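Local structure of protein RMD9, mitochondrial (Saccharomyces cerevisiae S288C, 7A9X) at residues N451-N454 / E455-L458; I376-N379 / I380-F383; S198-T201 / T202-F206; Q334-F337 / D338-Y341; W491-S494 / K495-K499. The protein binds a dodecamer motif in the 3'-UTRs of mitochondrial mRNAs and takes part in their processing or stability. All coordinates share one frame; numbering follows the deposited sequence.

Interaction 1 of 5, residues N451-N454 / E455-L458; sequences NTNN and EEIL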
loop_
_atom_site.group_PDB
_atom_site.type_symbol
_atom_site.label_atom_id
_atom_site.label_comp_id
_atom_site.label_asym_id
_atom_site.label_seq_id
_atom_site.Cartn_x
_atom_site.Cartn_y
_atom_site.Cartn_z
ATOM N N ASN A 451 32.045 -8.845 -9.689
ATOM C CA ASN A 451 32.491 -10.234 -9.788
ATOM C C ASN A 451 31.386 -11.085 -10.420
ATOM O O ASN A 451 30.721 -11.899 -9.774
ATOM C CB ASN A 451 32.894 -10.753 -8.416
ATOM C CG ASN A 451 33.483 -12.145 -8.470
ATOM O OD1 ASN A 451 33.946 -12.596 -9.517
ATOM N ND2 ASN A 451 33.469 -12.836 -7.336
ATOM N N THR A 452 31.197 -10.876 -11.720
ATOM C CA THR A 452 30.268 -11.672 -12.508
ATOM C C THR A 452 30.630 -11.504 -13.977
ATOM O O THR A 452 31.411 -10.625 -14.348
ATOM C CB THR A 452 28.810 -11.274 -12.248
ATOM O OG1 THR A 452 27.944 -12.040 -13.094
ATOM C CG2 THR A 452 28.599 -9.793 -12.520
ATOM N N ASN A 453 30.048 -12.362 -14.811
ATOM C CA ASN A 453 30.322 -12.375 -16.239
ATOM C C ASN A 453 29.010 -12.355 -17.011
ATOM O O ASN A 453 27.922 -12.473 -16.440
ATOM C CB ASN A 453 31.164 -13.598 -16.632
ATOM C CG ASN A 453 30.633 -14.892 -16.035
ATOM O OD1 ASN A 453 29.451 -15.002 -15.705
ATOM N ND2 ASN A 453 31.510 -15.879 -15.888
ATOM N N ASN A 454 29.122 -12.201 -18.333
ATOM C CA ASN A 454 27.940 -12.235 -19.187
ATOM C C ASN A 454 27.281 -13.608 -19.201
ATOM O O ASN A 454 26.108 -13.714 -19.577
ATOM C CB ASN A 454 28.307 -11.810 -20.610
ATOM C CG ASN A 454 28.609 -10.327 -20.715
ATOM O OD1 ASN A 454 28.888 -9.666 -19.714
ATOM N ND2 ASN A 454 28.549 -9.795 -21.930
ATOM N N GLU A 455 28.004 -14.655 -18.801
ATOM C CA GLU A 455 27.408 -15.984 -18.716
ATOM C C GLU A 455 26.407 -16.060 -17.570
ATOM O O GLU A 455 25.295 -16.573 -17.738
ATOM C CB GLU A 455 28.501 -17.038 -18.542
ATOM C CG GLU A 455 29.676 -16.872 -19.485
ATOM C CD GLU A 455 30.774 -17.881 -19.224
ATOM O OE1 GLU A 455 30.495 -18.902 -18.561
ATOM O OE2 GLU A 455 31.915 -17.653 -19.677
ATOM N N GLU A 456 26.789 -15.556 -16.392
ATOM C CA GLU A 456 25.874 -15.576 -15.255
ATOM C C GLU A 456 24.674 -14.669 -15.489
ATOM O O GLU A 456 23.564 -14.987 -15.048
ATOM C CB GLU A 456 26.608 -15.169 -13.979
ATOM C CG GLU A 456 25.769 -15.306 -12.722
ATOM C CD GLU A 456 26.537 -14.943 -11.468
ATOM O OE1 GLU A 456 25.896 -14.753 -10.413
ATOM O OE2 GLU A 456 27.781 -14.850 -11.540
ATOM N N ILE A 457 24.875 -13.544 -16.179
ATOM C CA ILE A 457 23.758 -12.665 -16.512
ATOM C C ILE A 457 22.770 -13.388 -17.416
ATOM O O ILE A 457 21.549 -13.278 -17.241
ATOM C CB ILE A 457 24.276 -11.366 -17.157
ATOM C CG1 ILE A 457 25.215 -10.634 -16.193
ATOM C CG2 ILE A 457 23.119 -10.467 -17.554
ATOM C CD1 ILE A 457 25.721 -9.310 -16.719
ATOM N N LEU A 458 23.281 -14.146 -18.389
ATOM C CA LEU A 458 22.409 -14.945 -19.243
ATOM C C LEU A 458 21.701 -16.035 -18.449
ATOM O O LEU A 458 20.506 -16.278 -18.652
ATOM C CB LEU A 458 23.216 -15.559 -20.389
ATOM C CG LEU A 458 23.502 -14.670 -21.599
ATOM C CD1 LEU A 458 24.535 -15.322 -22.504
ATOM C CD2 LEU A 458 22.217 -14.396 -22.361
#
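Asn-453 caps the start of helix 454-470 by accepting from Glu-456. Its OD1 takes the backbone N-H of Glu-456, with 2.8 Å between Asn-453 OD1 and Glu-456 N and an angle of 158° at the hydrogen; the donor stands tilted from the amide plane. The amide reaches this place because CG is tucked between the backbone N and the carbonyl carbon (chi1 47°), which folds it over the first turn. There Asn-453 OD1 also touches Glu-456 CB at 3.3 Å, while the amide stacks on the carboxylate of Glu-455, the planes only 10° apart. This is a side-chain N-cap, set in the turn before helix 454-470, within the stretch inferred to be the eighth pentatricopeptide repeat. After the cap the regular helical bonds begin, from Ile-457 N to Asn-453 O (3.2 Å) and from Leu-458 N to Asn-454 O (3.1 Å). Just ahead of the cap, Thr-452 OG1 lies 3.2 Å from Glu-456 OE2, a weak contact in which the hydroxyl's choice of acceptor is not settled. The two side chains meet at about a right angle. Further out, Glu-456 OE1 is held in a salt bridge to Arg-460, one turn along the helix. Asn-454 ND2 donates to the carbonyl of Asp-539, and Leu-458 packs on Ile-547 of helix 540-551.

Interaction 2 of 5, residues I376-N379 / I380-F383; sequences INDN and INGF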
loop_
_atom_site.group_PDB
_atom_site.type_symbol
_atom_site.label_atom_id
_atom_site.label_comp_id
_atom_site.label_asym_id
_atom_site.label_seq_id
_atom_site.Cartn_x
_atom_site.Cartn_y
_atom_site.Cartn_z
ATOM N N ILE A 376 25.257 -0.075 6.553
ATOM C CA ILE A 376 25.633 0.344 5.204
ATOM C C ILE A 376 27.127 0.161 4.965
ATOM O O ILE A 376 27.551 -0.150 3.845
ATOM C CB ILE A 376 25.190 1.804 4.966
ATOM C CG1 ILE A 376 25.534 2.258 3.546
ATOM C CG2 ILE A 376 25.818 2.742 5.994
ATOM C CD1 ILE A 376 25.078 3.658 3.224
ATOM N N ASN A 377 27.944 0.327 6.005
ATOM C CA ASN A 377 29.393 0.232 5.884
ATOM C C ASN A 377 29.954 -0.918 6.716
ATOM O O ASN A 377 31.088 -0.848 7.194
ATOM C CB ASN A 377 30.052 1.551 6.282
ATOM C CG ASN A 377 29.651 2.701 5.377
ATOM O OD1 ASN A 377 29.604 2.552 4.154
ATOM N ND2 ASN A 377 29.352 3.851 5.971
ATOM N N ASP A 378 29.175 -1.988 6.890
ATOM C CA ASP A 378 29.612 -3.100 7.740
ATOM C C ASP A 378 28.838 -4.361 7.328
ATOM O O ASP A 378 27.826 -4.699 7.938
ATOM C CB ASP A 378 29.408 -2.784 9.207
ATOM C CG ASP A 378 30.051 -3.812 10.122
ATOM O OD1 ASP A 378 30.617 -4.804 9.614
ATOM O OD2 ASP A 378 29.992 -3.621 11.355
ATOM N N ASN A 379 29.347 -5.047 6.303
ATOM C CA ASN A 379 28.770 -6.321 5.892
ATOM C C ASN A 379 29.256 -7.492 6.736
ATOM O O ASN A 379 28.721 -8.596 6.597
ATOM C CB ASN A 379 29.082 -6.594 4.417
ATOM C CG ASN A 379 30.570 -6.697 4.145
ATOM O OD1 ASN A 379 31.364 -5.913 4.664
ATOM N ND2 ASN A 379 30.956 -7.673 3.330
ATOM N N ILE A 380 30.247 -7.281 7.603
ATOM C CA ILE A 380 30.769 -8.370 8.425
ATOM C C ILE A 380 29.894 -8.586 9.653
ATOM O O ILE A 380 29.399 -9.692 9.898
ATOM C CB ILE A 380 32.231 -8.093 8.817
ATOM C CG1 ILE A 380 33.116 -8.097 7.567
ATOM C CG2 ILE A 380 32.706 -9.120 9.827
ATOM C CD1 ILE A 380 34.568 -7.783 7.839
ATOM N N ASN A 381 29.697 -7.534 10.450
ATOM C CA ASN A 381 28.749 -7.630 11.555
ATOM C C ASN A 381 27.316 -7.709 11.049
ATOM O O ASN A 381 26.454 -8.291 11.719
ATOM C CB ASN A 381 28.916 -6.443 12.507
ATOM C CG ASN A 381 30.218 -6.497 13.288
ATOM O OD1 ASN A 381 30.358 -7.277 14.230
ATOM N ND2 ASN A 381 31.174 -5.656 12.908
ATOM N N GLY A 382 27.043 -7.134 9.876
ATOM C CA GLY A 382 25.710 -7.237 9.307
ATOM C C GLY A 382 25.344 -8.660 8.928
ATOM O O GLY A 382 24.217 -9.103 9.167
ATOM N N PHE A 383 26.291 -9.399 8.340
ATOM C CA PHE A 383 26.007 -10.770 7.927
ATOM C C PHE A 383 25.759 -11.670 9.130
ATOM O O PHE A 383 24.895 -12.553 9.083
ATOM C CB PHE A 383 27.154 -11.314 7.074
ATOM C CG PHE A 383 26.936 -12.720 6.585
ATOM C CD1 PHE A 383 25.864 -13.024 5.756
ATOM C CD2 PHE A 383 27.812 -13.735 6.938
ATOM C CE1 PHE A 383 25.664 -14.319 5.301
ATOM C CE2 PHE A 383 27.619 -15.027 6.484
ATOM C CZ PHE A 383 26.544 -15.320 5.665
#
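Asp-378 grips Asn-381 at both its backbone and its side chain. The carboxylate of Asp-378 projects opposite its own backbone N (chi1 -171°), which carries OD1 and OD2 over the open end of helix 379-396. Asp-378 OD1 takes the N-H of Asn-381 at 3.0 Å from Asn-381 N, approached from above the carboxylate plane, and has a weaker bond from Ile-380 N at 3.2 Å. With its amide swung back beside its own backbone N (chi1 -70°), Asn-381 adds a third tie: ND2 donates to Asp-378 OD2 at 2.8 Å, using the syn lone pair, with carboxylate and amide at nearly a right angle (89°). The result is an N-cap by aspartate, reinforced by the amide three residues on, in the turn before helix 379-396, inside the range inferred to be the sixth pentatricopeptide repeat. Several N-H donors converging on one carboxylate would be expected to stabilise its negative charge. Behind it the main chain continues with Gly-382 N to Asp-378 O, 3.2 Å, and Phe-383 N to Asn-379 O, 3.1 Å. Phe-383 CB sits 3.2 Å from that same Asn-379 O, while its ring extends away from this turn to meet Phe-422 edge-to-face.

Interaction 3 of 5, residues S198-T201 / T202-F206; sequences SDET and TSQAF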
loop_
_atom_site.group_PDB
_atom_site.type_symbol
_atom_site.label_atom_id
_atom_site.label_comp_id
_atom_site.label_asym_id
_atom_site.label_seq_id
_atom_site.Cartn_x
_atom_site.Cartn_y
_atom_site.Cartn_z
ATOM N N SER A 198 -27.858 24.987 -1.545
ATOM C CA SER A 198 -29.261 25.388 -1.478
ATOM C C SER A 198 -30.044 24.498 -0.521
ATOM O O SER A 198 -30.776 24.989 0.346
ATOM C CB SER A 198 -29.881 25.354 -2.874
ATOM O OG SER A 198 -31.265 25.644 -2.809
ATOM N N ASP A 199 -29.899 23.183 -0.665
ATOM C CA ASP A 199 -30.569 22.231 0.216
ATOM C C ASP A 199 -29.933 22.324 1.595
ATOM O O ASP A 199 -28.858 21.773 1.836
ATOM C CB ASP A 199 -30.469 20.820 -0.351
ATOM C CG ASP A 199 -31.401 19.842 0.344
ATOM O OD1 ASP A 199 -32.060 20.234 1.331
ATOM O OD2 ASP A 199 -31.480 18.678 -0.103
ATOM N N GLU A 200 -30.600 23.035 2.507
ATOM C CA GLU A 200 -30.040 23.245 3.838
ATOM C C GLU A 200 -29.892 21.933 4.597
ATOM O O GLU A 200 -29.019 21.813 5.464
ATOM C CB GLU A 200 -30.917 24.221 4.622
ATOM C CG GLU A 200 -30.316 24.689 5.931
ATOM C CD GLU A 200 -31.220 25.654 6.668
ATOM O OE1 GLU A 200 -32.389 25.805 6.256
ATOM O OE2 GLU A 200 -30.761 26.263 7.655
ATOM N N THR A 201 -30.724 20.939 4.278
ATOM C CA THR A 201 -30.676 19.665 4.987
ATOM C C THR A 201 -29.332 18.972 4.791
ATOM O O THR A 201 -28.693 18.546 5.760
ATOM C CB THR A 201 -31.824 18.769 4.519
ATOM O OG1 THR A 201 -33.065 19.473 4.656
ATOM C CG2 THR A 201 -31.879 17.497 5.348
ATOM N N THR A 202 -28.884 18.847 3.537
ATOM C CA THR A 202 -27.574 18.253 3.288
ATOM C C THR A 202 -26.453 19.142 3.805
ATOM O O THR A 202 -25.409 18.637 4.233
ATOM C CB THR A 202 -27.370 17.990 1.798
ATOM O OG1 THR A 202 -26.762 19.137 1.191
ATOM C CG2 THR A 202 -28.694 17.717 1.121
ATOM N N SER A 203 -26.646 20.463 3.765
ATOM C CA SER A 203 -25.645 21.369 4.314
ATOM C C SER A 203 -25.508 21.182 5.819
ATOM O O SER A 203 -24.400 21.261 6.362
ATOM C CB SER A 203 -26.009 22.815 3.978
ATOM O OG SER A 203 -24.953 23.694 4.319
ATOM N N GLN A 204 -26.624 20.925 6.505
ATOM C CA GLN A 204 -26.568 20.652 7.935
ATOM C C GLN A 204 -25.957 19.289 8.224
ATOM O O GLN A 204 -25.329 19.104 9.273
ATOM C CB GLN A 204 -27.967 20.733 8.542
ATOM C CG GLN A 204 -28.545 22.129 8.564
ATOM C CD GLN A 204 -30.045 22.126 8.767
ATOM O OE1 GLN A 204 -30.689 21.079 8.699
ATOM N NE2 GLN A 204 -30.611 23.301 9.016
ATOM N N ALA A 205 -26.136 18.326 7.317
ATOM C CA ALA A 205 -25.571 16.998 7.536
ATOM C C ALA A 205 -24.050 17.042 7.544
ATOM O O ALA A 205 -23.407 16.344 8.337
ATOM C CB ALA A 205 -26.077 16.029 6.469
ATOM N N PHE A 206 -23.455 17.864 6.677
ATOM C CA PHE A 206 -22.003 17.997 6.631
ATOM C C PHE A 206 -21.436 18.739 7.836
ATOM O O PHE A 206 -20.211 18.772 7.997
ATOM C CB PHE A 206 -21.574 18.709 5.347
ATOM C CG PHE A 206 -21.448 17.798 4.154
ATOM C CD1 PHE A 206 -22.561 17.459 3.401
ATOM C CD2 PHE A 206 -20.211 17.295 3.776
ATOM C CE1 PHE A 206 -22.446 16.626 2.301
ATOM C CE2 PHE A 206 -20.089 16.462 2.677
ATOM C CZ PHE A 206 -21.207 16.126 1.939
#
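Thr-202 meets Asp-199 with both branches of its side chain. Its methyl CG2 presses on the carboxylate, 3.2 Å from Asp-199 OD2, and the two side chains meet at about a right angle. Its hydroxyl goes the other way, to the main chain: Thr-202 OG1 gives a weak hydrogen bond to Asp-199 O at 3.4 Å. Chi1 of 91° departs from a staggered value; in this rotation OG1 comes near the carbonyl and CG2 near the carboxylate. The same carbonyl, Asp-199 O, receives the helical bond from Ser-203 N at 3.2 Å, in the carbonyl plane, so two donors share it. Beyond the segments, Thr-202 packs on Ser-165 and Leu-197, and Ser-203 OG bonds to the carbonyl of Ser-194.

Thr-201 lies on the exposed side of the turn. Its N-H points back to Asp-199 OD1, a weak capping bond of 3.3 Å between Thr-201 N and OD1, while its own carbonyl accepts from Ala-205 N at 3.0 Å.

Glu-200 crosses Gln-204, one turn further on, at a slant. Its extended chain brings CG to 3.4 Å from Gln-204 NE2, and the carboxylate and amide planes stand 49° apart, neither stacked nor perpendicular. The backbones are joined by Gln-204 N to Glu-200 O at 2.8 Å. Both side chains are exposed.

The arrangement is that of an N-capped helix start: Asp-199 precedes the short helix 200-205, which lies between the first and second inferred pentatricopeptide repeats.

Interaction 4 of 5, residues Q334-F337 / D338-Y341; sequences QNDF and DHVY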
loop_
_atom_site.group_PDB
_atom_site.type_symbol
_atom_site.label_atom_id
_atom_site.label_comp_id
_atom_site.label_asym_id
_atom_site.label_seq_id
_atom_site.Cartn_x
_atom_site.Cartn_y
_atom_site.Cartn_z
ATOM N N GLN A 334 15.830 8.091 17.360
ATOM C CA GLN A 334 16.778 7.481 18.279
ATOM C C GLN A 334 18.007 6.881 17.615
ATOM O O GLN A 334 19.030 6.733 18.291
ATOM C CB GLN A 334 16.091 6.384 19.108
ATOM C CG GLN A 334 14.974 6.895 19.999
ATOM C CD GLN A 334 14.356 5.792 20.829
ATOM O OE1 GLN A 334 14.622 4.612 20.603
ATOM N NE2 GLN A 334 13.529 6.166 21.799
ATOM N N ASN A 335 17.938 6.526 16.328
ATOM C CA ASN A 335 19.050 5.884 15.624
ATOM C C ASN A 335 19.483 4.600 16.331
ATOM O O ASN A 335 20.642 4.185 16.251
ATOM C CB ASN A 335 20.229 6.851 15.466
ATOM C CG ASN A 335 21.251 6.373 14.456
ATOM O OD1 ASN A 335 20.969 6.292 13.262
ATOM N ND2 ASN A 335 22.453 6.066 14.933
ATOM N N ASP A 336 18.551 3.961 17.030
ATOM C CA ASP A 336 18.817 2.780 17.845
ATOM C C ASP A 336 18.263 1.567 17.102
ATOM O O ASP A 336 17.056 1.309 17.132
ATOM C CB ASP A 336 18.191 2.937 19.229
ATOM C CG ASP A 336 18.451 1.747 20.136
ATOM O OD1 ASP A 336 19.181 0.820 19.724
ATOM O OD2 ASP A 336 17.922 1.742 21.267
ATOM N N PHE A 337 19.151 0.818 16.445
ATOM C CA PHE A 337 18.700 -0.337 15.677
ATOM C C PHE A 337 18.159 -1.434 16.584
ATOM O O PHE A 337 17.205 -2.131 16.220
ATOM C CB PHE A 337 19.831 -0.885 14.811
ATOM C CG PHE A 337 19.466 -2.149 14.095
ATOM C CD1 PHE A 337 18.665 -2.111 12.965
ATOM C CD2 PHE A 337 19.898 -3.379 14.566
ATOM C CE1 PHE A 337 18.313 -3.273 12.308
ATOM C CE2 PHE A 337 19.550 -4.545 13.917
ATOM C CZ PHE A 337 18.756 -4.493 12.784
ATOM N N ASP A 338 18.762 -1.613 17.761
ATOM C CA ASP A 338 18.270 -2.629 18.686
ATOM C C ASP A 338 16.833 -2.349 19.099
ATOM O O ASP A 338 16.029 -3.279 19.234
ATOM C CB ASP A 338 19.179 -2.719 19.912
ATOM C CG ASP A 338 20.375 -3.622 19.682
ATOM O OD1 ASP A 338 20.265 -4.559 18.862
ATOM O OD2 ASP A 338 21.425 -3.397 20.318
ATOM N N HIS A 339 16.484 -1.074 19.296
ATOM C CA HIS A 339 15.100 -0.740 19.613
ATOM C C HIS A 339 14.178 -1.074 18.446
ATOM O O HIS A 339 13.086 -1.616 18.646
ATOM C CB HIS A 339 14.985 0.737 19.988
ATOM C CG HIS A 339 13.697 1.086 20.668
ATOM N ND1 HIS A 339 13.355 2.379 21.000
ATOM C CD2 HIS A 339 12.672 0.307 21.086
ATOM C CE1 HIS A 339 12.173 2.382 21.591
ATOM N NE2 HIS A 339 11.737 1.137 21.655
ATOM N N VAL A 340 14.605 -0.756 17.222
ATOM C CA VAL A 340 13.848 -1.145 16.037
ATOM C C VAL A 340 13.775 -2.662 15.926
ATOM O O VAL A 340 12.730 -3.224 15.574
ATOM C CB VAL A 340 14.480 -0.515 14.781
ATOM C CG1 VAL A 340 13.813 -1.037 13.517
ATOM C CG2 VAL A 340 14.387 0.998 14.842
ATOM N N TYR A 341 14.878 -3.348 16.236
ATOM C CA TYR A 341 14.917 -4.800 16.116
ATOM C C TYR A 341 14.020 -5.468 17.153
ATOM O O TYR A 341 13.376 -6.483 16.862
ATOM C CB TYR A 341 16.360 -5.288 16.244
ATOM C CG TYR A 341 16.541 -6.781 16.099
ATOM C CD1 TYR A 341 16.124 -7.446 14.953
ATOM C CD2 TYR A 341 17.149 -7.523 17.099
ATOM C CE1 TYR A 341 16.296 -8.811 14.816
ATOM C CE2 TYR A 341 17.327 -8.888 16.970
ATOM C CZ TYR A 341 16.900 -9.527 15.828
ATOM O OH TYR A 341 17.076 -10.886 15.700
#
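Gln-334, ahead of the turn, reaches across it to His-339 in the next helix. Its extended chain places OE1 2.6 Å from His-339 ND1, in the plane of the imidazole, at its edge, and almost straight (172° at the hydrogen). Asp-336 stands at the N-cap of helix 337-351: OD1 takes a weak bond from His-339 N at 3.3 Å, OD2 rests 3.4 Å from His-339 CB, and its carbonyl accepts from Val-340 N at 3.2 Å. With CG set opposite its backbone N (chi1 175°), Phe-337 brings its ring beside Tyr-341, whose CB lies over one face, 4.0 Å from Phe-337 CE2. The two rings are near parallel, 11° apart, but slid so far that they hardly overlap. Phe-337 also packs on Trp-331, and the side chains of both touch Lys-385 of helix 379-396. The turn belongs to the inferred fifth pentatricopeptide repeat. Since ND1 donates its N-H to Gln-334 and NE2 is bonded to Glu-301, the imidazole is held at both nitrogens; the carboxylate of Glu-301 and the nearby Asp-336 would, if anything, tend to favour the protonated ring.

Interaction 5 of 5, residues W491-S494 / K495-K499; sequences WSQS and KRDEK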
loop_
_atom_site.group_PDB
_atom_site.type_symbol
_atom_site.label_atom_id
_atom_site.label_comp_id
_atom_site.label_asym_id
_atom_site.label_seq_id
_atom_site.Cartn_x
_atom_site.Cartn_y
_atom_site.Cartn_z
ATOM N N TRP A 491 24.929 -0.679 -14.588
ATOM C CA TRP A 491 26.272 -1.005 -14.120
ATOM C C TRP A 491 27.333 -0.358 -15.001
ATOM O O TRP A 491 28.317 0.192 -14.493
ATOM C CB TRP A 491 26.456 -2.523 -14.073
ATOM C CG TRP A 491 27.836 -2.967 -13.663
ATOM C CD1 TRP A 491 28.269 -3.248 -12.397
ATOM C CD2 TRP A 491 28.957 -3.184 -14.527
ATOM N NE1 TRP A 491 29.591 -3.624 -12.422
ATOM C CE2 TRP A 491 30.036 -3.592 -13.717
ATOM C CE3 TRP A 491 29.154 -3.070 -15.907
ATOM C CZ2 TRP A 491 31.294 -3.887 -14.243
ATOM C CZ3 TRP A 491 30.401 -3.364 -16.426
ATOM C CH2 TRP A 491 31.455 -3.768 -15.596
ATOM N N SER A 492 27.148 -0.404 -16.324
ATOM C CA SER A 492 28.113 0.215 -17.227
ATOM C C SER A 492 28.135 1.728 -17.055
ATOM O O SER A 492 29.210 2.334 -16.979
ATOM C CB SER A 492 27.794 -0.157 -18.674
ATOM O OG SER A 492 27.744 -1.564 -18.844
ATOM N N GLN A 493 26.958 2.358 -16.996
ATOM C CA GLN A 493 26.907 3.790 -16.726
ATOM C C GLN A 493 27.539 4.125 -15.381
ATOM O O GLN A 493 28.206 5.158 -15.250
ATOM C CB GLN A 493 25.459 4.284 -16.772
ATOM C CG GLN A 493 25.297 5.789 -16.572
ATOM C CD GLN A 493 25.819 6.598 -17.747
ATOM O OE1 GLN A 493 25.512 6.304 -18.902
ATOM N NE2 GLN A 493 26.614 7.624 -17.457
ATOM N N SER A 494 27.353 3.262 -14.380
ATOM C CA SER A 494 27.942 3.511 -13.067
ATOM C C SER A 494 29.464 3.507 -13.135
ATOM O O SER A 494 30.119 4.426 -12.627
ATOM C CB SER A 494 27.448 2.470 -12.063
ATOM O OG SER A 494 28.145 2.587 -10.834
ATOM N N LYS A 495 30.049 2.484 -13.762
ATOM C CA LYS A 495 31.504 2.416 -13.841
ATOM C C LYS A 495 32.067 3.500 -14.750
ATOM O O LYS A 495 33.190 3.970 -14.530
ATOM C CB LYS A 495 31.945 1.032 -14.316
ATOM C CG LYS A 495 31.608 -0.084 -13.340
ATOM C CD LYS A 495 32.170 0.209 -11.957
ATOM C CE LYS A 495 31.632 -0.768 -10.924
ATOM N NZ LYS A 495 32.113 -0.448 -9.551
ATOM N N ARG A 496 31.305 3.916 -15.763
ATOM C CA ARG A 496 31.743 5.016 -16.617
ATOM C C ARG A 496 31.788 6.325 -15.838
ATOM O O ARG A 496 32.755 7.090 -15.944
ATOM C CB ARG A 496 30.819 5.138 -17.829
ATOM C CG ARG A 496 31.074 6.365 -18.688
ATOM C CD ARG A 496 32.364 6.236 -19.492
ATOM N NE ARG A 496 32.261 5.216 -20.533
ATOM C CZ ARG A 496 31.692 5.414 -21.719
ATOM N NH1 ARG A 496 31.169 6.596 -22.016
ATOM N NH2 ARG A 496 31.639 4.430 -22.608
ATOM N N ASP A 497 30.747 6.598 -15.044
ATOM C CA ASP A 497 30.708 7.830 -14.263
ATOM C C ASP A 497 31.777 7.859 -13.178
ATOM O O ASP A 497 32.199 8.945 -12.768
ATOM C CB ASP A 497 29.324 8.018 -13.639
ATOM C CG ASP A 497 28.235 8.184 -14.681
ATOM O OD1 ASP A 497 28.556 8.613 -15.809
ATOM O OD2 ASP A 497 27.062 7.890 -14.375
ATOM N N GLU A 498 32.223 6.693 -12.707
ATOM C CA GLU A 498 33.303 6.660 -11.727
ATOM C C GLU A 498 34.611 7.145 -12.337
ATOM O O GLU A 498 35.330 7.947 -11.731
ATOM C CB GLU A 498 33.468 5.248 -11.168
ATOM C CG GLU A 498 32.328 4.785 -10.287
ATOM C CD GLU A 498 32.542 3.380 -9.765
ATOM O OE1 GLU A 498 33.543 2.745 -10.159
ATOM O OE2 GLU A 498 31.709 2.913 -8.961
ATOM N N LYS A 499 34.934 6.671 -13.543
ATOM C CA LYS A 499 36.198 7.041 -14.169
ATOM C C LYS A 499 36.257 8.534 -14.464
ATOM O O LYS A 499 37.310 9.164 -14.309
ATOM C CB LYS A 499 36.404 6.234 -15.451
ATOM C CG LYS A 499 36.446 4.731 -15.236
ATOM C CD LYS A 499 36.658 4.001 -16.551
ATOM C CE LYS A 499 36.680 2.494 -16.355
ATOM N NZ LYS A 499 36.856 1.778 -17.648
#
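Trp-491, Ser-492, Gln-493 and Ser-494 offer their carbonyls to the N-H groups of Lys-495, Arg-496, Asp-497 and Glu-498 in turn, an unbroken run of helical bonds whose shortest members are Arg-496 N to Ser-492 O and Asp-497 N to Gln-493 O, both 2.9 Å.

On one side of the helix the aliphatic part of Lys-495 lies over Trp-491. The lysine CG sits above the face of the six-membered ring, 4.0 Å from its centroid and 19° off the normal, a CH-pi contact. The chain bends after CG (chi2 -55°) and then runs on past the indole, CE passing 3.8 Å from Trp-491 NE1. Trp-491 NE1 is bonded to Asp-450, and Arg-540 adds a cation-pi contact to the same indole. Lys-495 NZ forms a salt bridge to Glu-498 OE2, with a weak hydrogen bond of 3.4 Å.

Another pair is Gln-493 and Asp-497. A bend at chi2 (70°) turns the glutamine amide forward along the helix, so that NE2 donates to Asp-497 OD2 at 3.1 Å, on the syn side of the carboxylate and within the amide plane. The other oxygen, Asp-497 OD1, stands 2.7 Å from Gln-493 NE2 but at a poorer angle, a weak second bond. Gln-493 OE1 accepts from Ile-574 N, so the amide also ties this helix to the chain's C-terminal part, as does the salt bridge of Arg-496 to Glu-577.

Both pairs follow the i to i+4 pattern of an alpha helix, here helix 489-502, which comes after the last inferred pentatricopeptide repeat.

In this all-helical fold the chain order is interactions 3, 4, 2, 1, 5. Interaction 3 lies apart, its centre about 50 to 68 Å from those of the others, across the chain's centre from interactions 1, 2 and 5. Interactions 4 and 2 have centres about 16 Å apart and are linked by helix 379-396, which begins in interaction 2 and packs against interaction 4. Interactions 1 and 5, centres about 17 Å apart, both touch Arg-540 of helix 540-551. Three of the four capped helix starts lie within inferred repeats; interaction 3 lies between the first two. None of the five touches the bound RNA, about 9 to 16 Å away; they belong to the helical scaffold around it.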